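Local coordinates for crispr-associated protein Cas5, dvulg subtype (Xanthomonas oryzae pv. oryzae, PDB 3VZI) that probably cleaves CRISPR precursor RNA as a Cas5d endoribonuclease of the RAMP class, contributing to CRISPR-mediated microbial immunity, at residues R52-S57 and A119-M124; M190-D195 and R203-R208. One frame throughout, in Å; residues are numbered along the deposited sequence.

Interaction 1: residues R52-S57 and A119-M124; sequences RWVVDS and AAHFEM
A classic beta bulge interrupts the antiparallel pairing of strands 51-60 and 114-124 in the RRM-like sheet: Asp56 N and Ser57 N both donate to Ala119 O, at 2.8 and 3.1 Å, and Ala119 N returns a bond to Ser57 O. Regular pairing runs on from there, with Val54 and His121 joined by reciprocal backbone bonds and Arg52 and Glu123 likewise. The bulge turns the Asp56 side chain toward the partner strand, where Asp56 OD2 receives His121 ND1 at 2.9 Å through the syn lone pair. Carboxylate and imidazole are nearly coplanar as modelled, though the exact carboxylate setting is less sure. With CG between backbone N and carbonyl carbon (chi1 62°), the His121 ring lies alongside Val54, Val54 CG1 being 3.7 Å from His121 CE1. A weak bond from His121 NE2 to Glu123 OE1 may help to hold the ring. On the face opposite Val54 and His121, the edge of Phe122 points at the face of the Trp53 six-membered ring, Phe122 CD1 lying 3.8 Å from Trp53 CH2, with planes at 78°. Helices cover this aromatic face: Trp53 packs on helix 35-45 and donates NE1 to His46 O, while Phe122 packs on helix 134-146. Strand 7-13 flanks 114-124, and strand 213-215 flanks 51-60.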
loop_
_atom_site.group_PDB
_atom_site.type_symbol
_atom_site.label_atom_id
_atom_site.label_comp_id
_atom_site.label_asym_id
_atom_site.label_seq_id
_atom_site.Cartn_x
_atom_site.Cartn_y
_atom_site.Cartn_z
ATOM N N ARG A 52 11.739 8.498 11.241
ATOM C CA ARG A 52 10.541 7.703 11.367
ATOM C C ARG A 52 9.479 8.392 10.542
ATOM O O ARG A 52 9.037 9.496 10.859
ATOM C CB ARG A 52 10.110 7.601 12.835
ATOM C CG ARG A 52 8.979 6.609 13.085
ATOM C CD ARG A 52 8.217 6.862 14.378
ATOM N NE ARG A 52 7.464 5.659 14.755
ATOM C CZ ARG A 52 6.681 5.524 15.835
ATOM N NH1 ARG A 52 6.512 6.535 16.683
ATOM N NH2 ARG A 52 6.056 4.366 16.071
ATOM N N TRP A 53 9.075 7.752 9.458
ATOM C CA TRP A 53 7.981 8.280 8.653
ATOM C C TRP A 53 6.674 8.063 9.305
ATOM O O TRP A 53 6.350 6.933 9.669
ATOM C CB TRP A 53 7.956 7.586 7.317
ATOM C CG TRP A 53 8.917 8.212 6.377
ATOM C CD1 TRP A 53 10.092 7.693 5.917
ATOM C CD2 TRP A 53 8.817 9.544 5.783
ATOM N NE1 TRP A 53 10.702 8.569 5.070
ATOM C CE2 TRP A 53 9.989 9.702 4.951
ATOM C CE3 TRP A 53 7.898 10.572 5.855
ATOM C CZ2 TRP A 53 10.227 10.842 4.230
ATOM C CZ3 TRP A 53 8.143 11.726 5.118
ATOM C CH2 TRP A 53 9.284 11.856 4.324
ATOM N N VAL A 54 5.909 9.134 9.464
ATOM C CA VAL A 54 4.541 9.028 9.973
ATOM C C VAL A 54 3.559 9.507 8.918
ATOM O O VAL A 54 3.658 10.648 8.477
ATOM C CB VAL A 54 4.361 9.809 11.295
ATOM C CG1 VAL A 54 2.909 10.159 11.551
ATOM C CG2 VAL A 54 4.910 9.007 12.469
ATOM N N VAL A 55 2.621 8.638 8.531
ATOM C CA VAL A 55 1.554 8.956 7.584
ATOM C C VAL A 55 0.395 9.624 8.297
ATOM O O VAL A 55 -0.131 9.071 9.254
ATOM C CB VAL A 55 1.049 7.691 6.865
ATOM C CG1 VAL A 55 -0.168 7.989 6.020
ATOM C CG2 VAL A 55 2.145 7.126 5.975
ATOM N N ASP A 56 -0.005 10.809 7.823
ATOM C CA ASP A 56 -1.055 11.615 8.449
ATOM C C ASP A 56 -2.392 11.451 7.741
ATOM O O ASP A 56 -3.455 11.414 8.391
ATOM C CB ASP A 56 -0.679 13.086 8.409
ATOM C CG ASP A 56 0.740 13.353 8.919
ATOM O OD1 ASP A 56 1.024 13.056 10.081
ATOM O OD2 ASP A 56 1.580 13.882 8.164
ATOM N N SER A 57 -2.361 11.399 6.404
ATOM C CA SER A 57 -3.595 11.207 5.637
ATOM C C SER A 57 -3.360 10.701 4.225
ATOM O O SER A 57 -2.296 10.880 3.664
ATOM C CB SER A 57 -4.416 12.476 5.609
ATOM O OG SER A 57 -3.990 13.289 4.546
ATOM N N ALA A 119 0.029 12.164 2.531
ATOM C CA ALA A 119 0.499 13.302 3.336
ATOM C C ALA A 119 1.141 12.740 4.578
ATOM O O ALA A 119 0.455 12.095 5.390
ATOM C CB ALA A 119 -0.635 14.207 3.716
ATOM N N ALA A 120 2.448 12.979 4.732
ATOM C CA ALA A 120 3.202 12.393 5.809
ATOM C C ALA A 120 4.233 13.376 6.295
ATOM O O ALA A 120 4.449 14.404 5.675
ATOM C CB ALA A 120 3.905 11.163 5.293
ATOM N N HIS A 121 4.896 13.032 7.391
ATOM C CA HIS A 121 6.086 13.730 7.839
ATOM C C HIS A 121 6.937 12.707 8.538
ATOM O O HIS A 121 6.474 11.584 8.772
ATOM C CB HIS A 121 5.732 14.886 8.782
ATOM C CG HIS A 121 5.060 14.451 10.044
ATOM N ND1 HIS A 121 3.714 14.298 10.138
ATOM C CD2 HIS A 121 5.588 14.122 11.294
ATOM C CE1 HIS A 121 3.400 13.872 11.391
ATOM N NE2 HIS A 121 4.552 13.765 12.097
ATOM N N PHE A 122 8.184 13.059 8.867
ATOM C CA PHE A 122 8.985 12.200 9.752
ATOM C C PHE A 122 9.322 12.869 11.058
ATOM O O PHE A 122 9.377 14.103 11.140
ATOM C CB PHE A 122 10.278 11.714 9.087
ATOM C CG PHE A 122 11.202 12.820 8.628
ATOM C CD1 PHE A 122 11.116 13.321 7.327
ATOM C CD2 PHE A 122 12.193 13.317 9.481
ATOM C CE1 PHE A 122 11.981 14.307 6.900
ATOM C CE2 PHE A 122 13.061 14.296 9.053
ATOM C CZ PHE A 122 12.951 14.798 7.766
ATOM N N GLU A 123 9.545 12.044 12.073
ATOM C CA GLU A 123 10.070 12.495 13.353
ATOM C C GLU A 123 11.479 11.909 13.491
ATOM O O GLU A 123 11.719 10.765 13.075
ATOM C CB GLU A 123 9.159 12.054 14.513
ATOM C CG GLU A 123 7.821 12.797 14.586
ATOM C CD GLU A 123 6.688 12.011 15.292
ATOM O OE1 GLU A 123 5.592 11.837 14.697
ATOM O OE2 GLU A 123 6.879 11.577 16.455
ATOM N N MET A 124 12.401 12.710 14.040
ATOM C CA MET A 124 13.744 12.254 14.417
ATOM C C MET A 124 13.650 11.214 15.516
ATOM O O MET A 124 12.871 11.386 16.451
ATOM C CB MET A 124 14.603 13.416 14.939
ATOM C CG MET A 124 14.813 14.559 13.962
ATOM S SD MET A 124 15.237 13.994 12.308
ATOM C CE MET A 124 16.870 13.328 12.625
#

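Interaction 2: residues M190-D195 and R203-R208; sequences MLHDID and RFFRAR
His192 and Phe205 meet as an offset edge-to-face pair in the beta hairpin formed by strands 184-194 and 202-210. The imidazole edge addresses the phenyl face with the planes at 88°, and His192 CD2 comes to 3.5 Å from Phe205 CD2. The histidine extends with CG opposite its backbone N (chi1 -179°), which carries the ring across the phenylalanine, and its NE2 is bonded to Pro217 O. Phe205 instead places CG between its backbone N and carbonyl carbon (chi1 80°), turning the ring back toward 190-195. Met190 runs alongside in the same direction, its CG 3.7 Å from Phe205 CE2. Met190 SD makes an oblique Met-aromatic contact with the Phe205 ring and lies 3.5 Å from Ala207 CB. Phe204 diverges from this group: its ring lies by the opposing backbone, CD1 3.4 Å from Leu191 N, and CE1 approaches Leu191 CB more loosely. Reciprocal backbone bonds join Met190 and Phe205; beyond them His192 N donates to Arg203 O at 2.6 Å, almost straight. Near the turn the bent Arg203 chain brings NH1 to 3.8 Å from Asp195 OD2, a long salt bridge in which the oxygen lies well out of the guanidinium plane, so attraction of charges replaces a directed bond; Asp195 is also poorly ordered. Helix 35-45 packs against the hairpin through Pro35 at Phe205 and Ser36 at Leu191 and Asp193. The loop following strand 213-215 meets His192 through Val216 and Phe205 through Pro217.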
loop_
_atom_site.group_PDB
_atom_site.type_symbol
_atom_site.label_atom_id
_atom_site.label_comp_id
_atom_site.label_asym_id
_atom_site.label_seq_id
_atom_site.Cartn_x
_atom_site.Cartn_y
_atom_site.Cartn_z
ATOM N N MET A 190 -9.490 -1.873 8.772
ATOM C CA MET A 190 -8.380 -2.181 7.910
ATOM C C MET A 190 -7.048 -2.072 8.649
ATOM O O MET A 190 -6.953 -1.419 9.719
ATOM C CB MET A 190 -8.408 -1.275 6.671
ATOM C CG MET A 190 -8.048 0.173 6.902
ATOM S SD MET A 190 -8.242 1.066 5.345
ATOM C CE MET A 190 -6.770 0.476 4.477
ATOM N N LEU A 191 -6.036 -2.747 8.087
ATOM C CA LEU A 191 -4.691 -2.703 8.630
ATOM C C LEU A 191 -4.235 -1.273 8.731
ATOM O O LEU A 191 -4.350 -0.524 7.786
ATOM C CB LEU A 191 -3.733 -3.455 7.717
ATOM C CG LEU A 191 -2.260 -3.410 8.130
ATOM C CD1 LEU A 191 -1.957 -4.383 9.269
ATOM C CD2 LEU A 191 -1.408 -3.673 6.902
ATOM N N HIS A 192 -3.725 -0.894 9.890
ATOM C CA HIS A 192 -3.230 0.456 10.111
ATOM C C HIS A 192 -1.786 0.429 9.768
ATOM O O HIS A 192 -1.358 1.058 8.826
ATOM C CB HIS A 192 -3.427 0.871 11.565
ATOM C CG HIS A 192 -2.949 2.271 11.870
ATOM N ND1 HIS A 192 -1.737 2.526 12.418
ATOM C CD2 HIS A 192 -3.561 3.515 11.671
ATOM C CE1 HIS A 192 -1.582 3.855 12.556
ATOM N NE2 HIS A 192 -2.701 4.460 12.100
ATOM N N ASP A 193 -1.025 -0.323 10.546
ATOM C CA ASP A 193 0.400 -0.464 10.377
ATOM C C ASP A 193 0.856 -1.520 11.359
ATOM O O ASP A 193 0.114 -1.956 12.227
ATOM C CB ASP A 193 1.114 0.856 10.641
ATOM C CG ASP A 193 2.474 0.952 9.960
ATOM O OD1 ASP A 193 3.048 2.068 9.941
ATOM O OD2 ASP A 193 2.977 -0.078 9.457
ATOM N N ILE A 194 2.100 -1.913 11.198
ATOM C CA ILE A 194 2.709 -3.016 11.901
ATOM C C ILE A 194 3.398 -2.488 13.170
ATOM O O ILE A 194 3.809 -1.336 13.218
ATOM C CB ILE A 194 3.653 -3.685 10.882
ATOM C CG1 ILE A 194 2.996 -4.954 10.326
ATOM C CG2 ILE A 194 5.086 -3.815 11.387
ATOM C CD1 ILE A 194 3.079 -5.017 8.817
ATOM N N ASP A 195 3.470 -3.296 14.216
ATOM C CA ASP A 195 4.196 -2.889 15.416
ATOM C C ASP A 195 5.653 -2.489 15.082
ATOM O O ASP A 195 6.513 -3.345 14.826
ATOM C CB ASP A 195 4.152 -3.999 16.483
ATOM C CG ASP A 195 4.743 -3.571 17.844
ATOM O OD1 ASP A 195 5.051 -4.471 18.661
ATOM O OD2 ASP A 195 4.887 -2.357 18.122
ATOM N N ARG A 203 -1.712 -3.976 13.419
ATOM C CA ARG A 203 -2.770 -3.234 14.096
ATOM C C ARG A 203 -3.811 -2.714 13.078
ATOM O O ARG A 203 -3.523 -2.594 11.869
ATOM C CB ARG A 203 -2.191 -2.077 14.914
ATOM C CG ARG A 203 -1.564 -2.482 16.235
ATOM C CD ARG A 203 -0.291 -1.677 16.429
ATOM N NE ARG A 203 -0.009 -1.327 17.822
ATOM C CZ ARG A 203 0.707 -2.069 18.671
ATOM N NH1 ARG A 203 1.215 -3.243 18.301
ATOM N NH2 ARG A 203 0.910 -1.635 19.910
ATOM N N PHE A 204 -5.012 -2.407 13.570
ATOM C CA PHE A 204 -6.082 -1.995 12.693
ATOM C C PHE A 204 -6.796 -0.747 13.192
ATOM O O PHE A 204 -6.822 -0.454 14.381
ATOM C CB PHE A 204 -7.097 -3.133 12.504
ATOM C CG PHE A 204 -6.478 -4.439 12.076
ATOM C CD1 PHE A 204 -6.515 -4.842 10.739
ATOM C CD2 PHE A 204 -5.860 -5.283 13.015
ATOM C CE1 PHE A 204 -5.930 -6.052 10.354
ATOM C CE2 PHE A 204 -5.280 -6.488 12.634
ATOM C CZ PHE A 204 -5.310 -6.873 11.306
ATOM N N PHE A 205 -7.387 -0.024 12.248
ATOM C CA PHE A 205 -8.231 1.095 12.534
ATOM C C PHE A 205 -9.450 1.056 11.594
ATOM O O PHE A 205 -9.413 0.391 10.528
ATOM C CB PHE A 205 -7.423 2.383 12.391
ATOM C CG PHE A 205 -7.236 2.870 10.958
ATOM C CD1 PHE A 205 -7.879 4.046 10.512
ATOM C CD2 PHE A 205 -6.374 2.223 10.085
ATOM C CE1 PHE A 205 -7.680 4.542 9.213
ATOM C CE2 PHE A 205 -6.184 2.709 8.792
ATOM C CZ PHE A 205 -6.850 3.863 8.342
ATOM N N ARG A 206 -10.533 1.738 11.997
ATOM C CA ARG A 206 -11.694 1.902 11.123
ATOM C C ARG A 206 -11.467 3.111 10.240
ATOM O O ARG A 206 -11.389 4.214 10.727
ATOM C CB ARG A 206 -12.989 2.043 11.924
ATOM C CG ARG A 206 -14.225 1.863 11.069
ATOM C CD ARG A 206 -15.318 1.153 11.839
ATOM N NE ARG A 206 -16.458 0.854 10.974
ATOM C CZ ARG A 206 -17.377 -0.094 11.191
ATOM N NH1 ARG A 206 -18.347 -0.245 10.303
ATOM N NH2 ARG A 206 -17.347 -0.893 12.266
ATOM N N ALA A 207 -11.353 2.900 8.942
ATOM C CA ALA A 207 -11.030 4.001 8.038
ATOM C C ALA A 207 -12.332 4.693 7.713
ATOM O O ALA A 207 -13.354 4.002 7.526
ATOM C CB ALA A 207 -10.339 3.497 6.775
ATOM N N ARG A 208 -12.308 6.032 7.694
ATOM C CA ARG A 208 -13.438 6.832 7.248
ATOM C C ARG A 208 -12.944 7.831 6.203
ATOM O O ARG A 208 -11.852 8.413 6.319
ATOM C CB ARG A 208 -14.166 7.525 8.411
ATOM C CG ARG A 208 -15.301 8.440 7.931
ATOM C CD ARG A 208 -16.057 9.143 9.065
ATOM N NE ARG A 208 -15.180 10.048 9.814
ATOM C CZ ARG A 208 -15.330 11.372 9.911
ATOM N NH1 ARG A 208 -16.369 11.989 9.337
ATOM N NH2 ARG A 208 -14.437 12.081 10.608
#

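Interaction 1 closes along the chain before interaction 2 opens, and all four segments belong to the Cas5 region of the chain. The first joins neighbouring strands of the five-stranded antiparallel sheet; the second lies in a separate two-stranded hairpin. Their centres are 15 Å apart and their nearest atoms about 6 Å, without direct touch. Helix 35-45 bridges them: Trp53 packs on its Arg39, Leu42 and Glu43, the hairpin on its N-terminal end. A second connection follows strand 213-215, where Val216 pairs with the backbone of Asp56 and touches His192, and Pro217, next in the chain, meets the hairpin too. Sheet and hairpin 184-210 are thus joined into one body through shared neighbours.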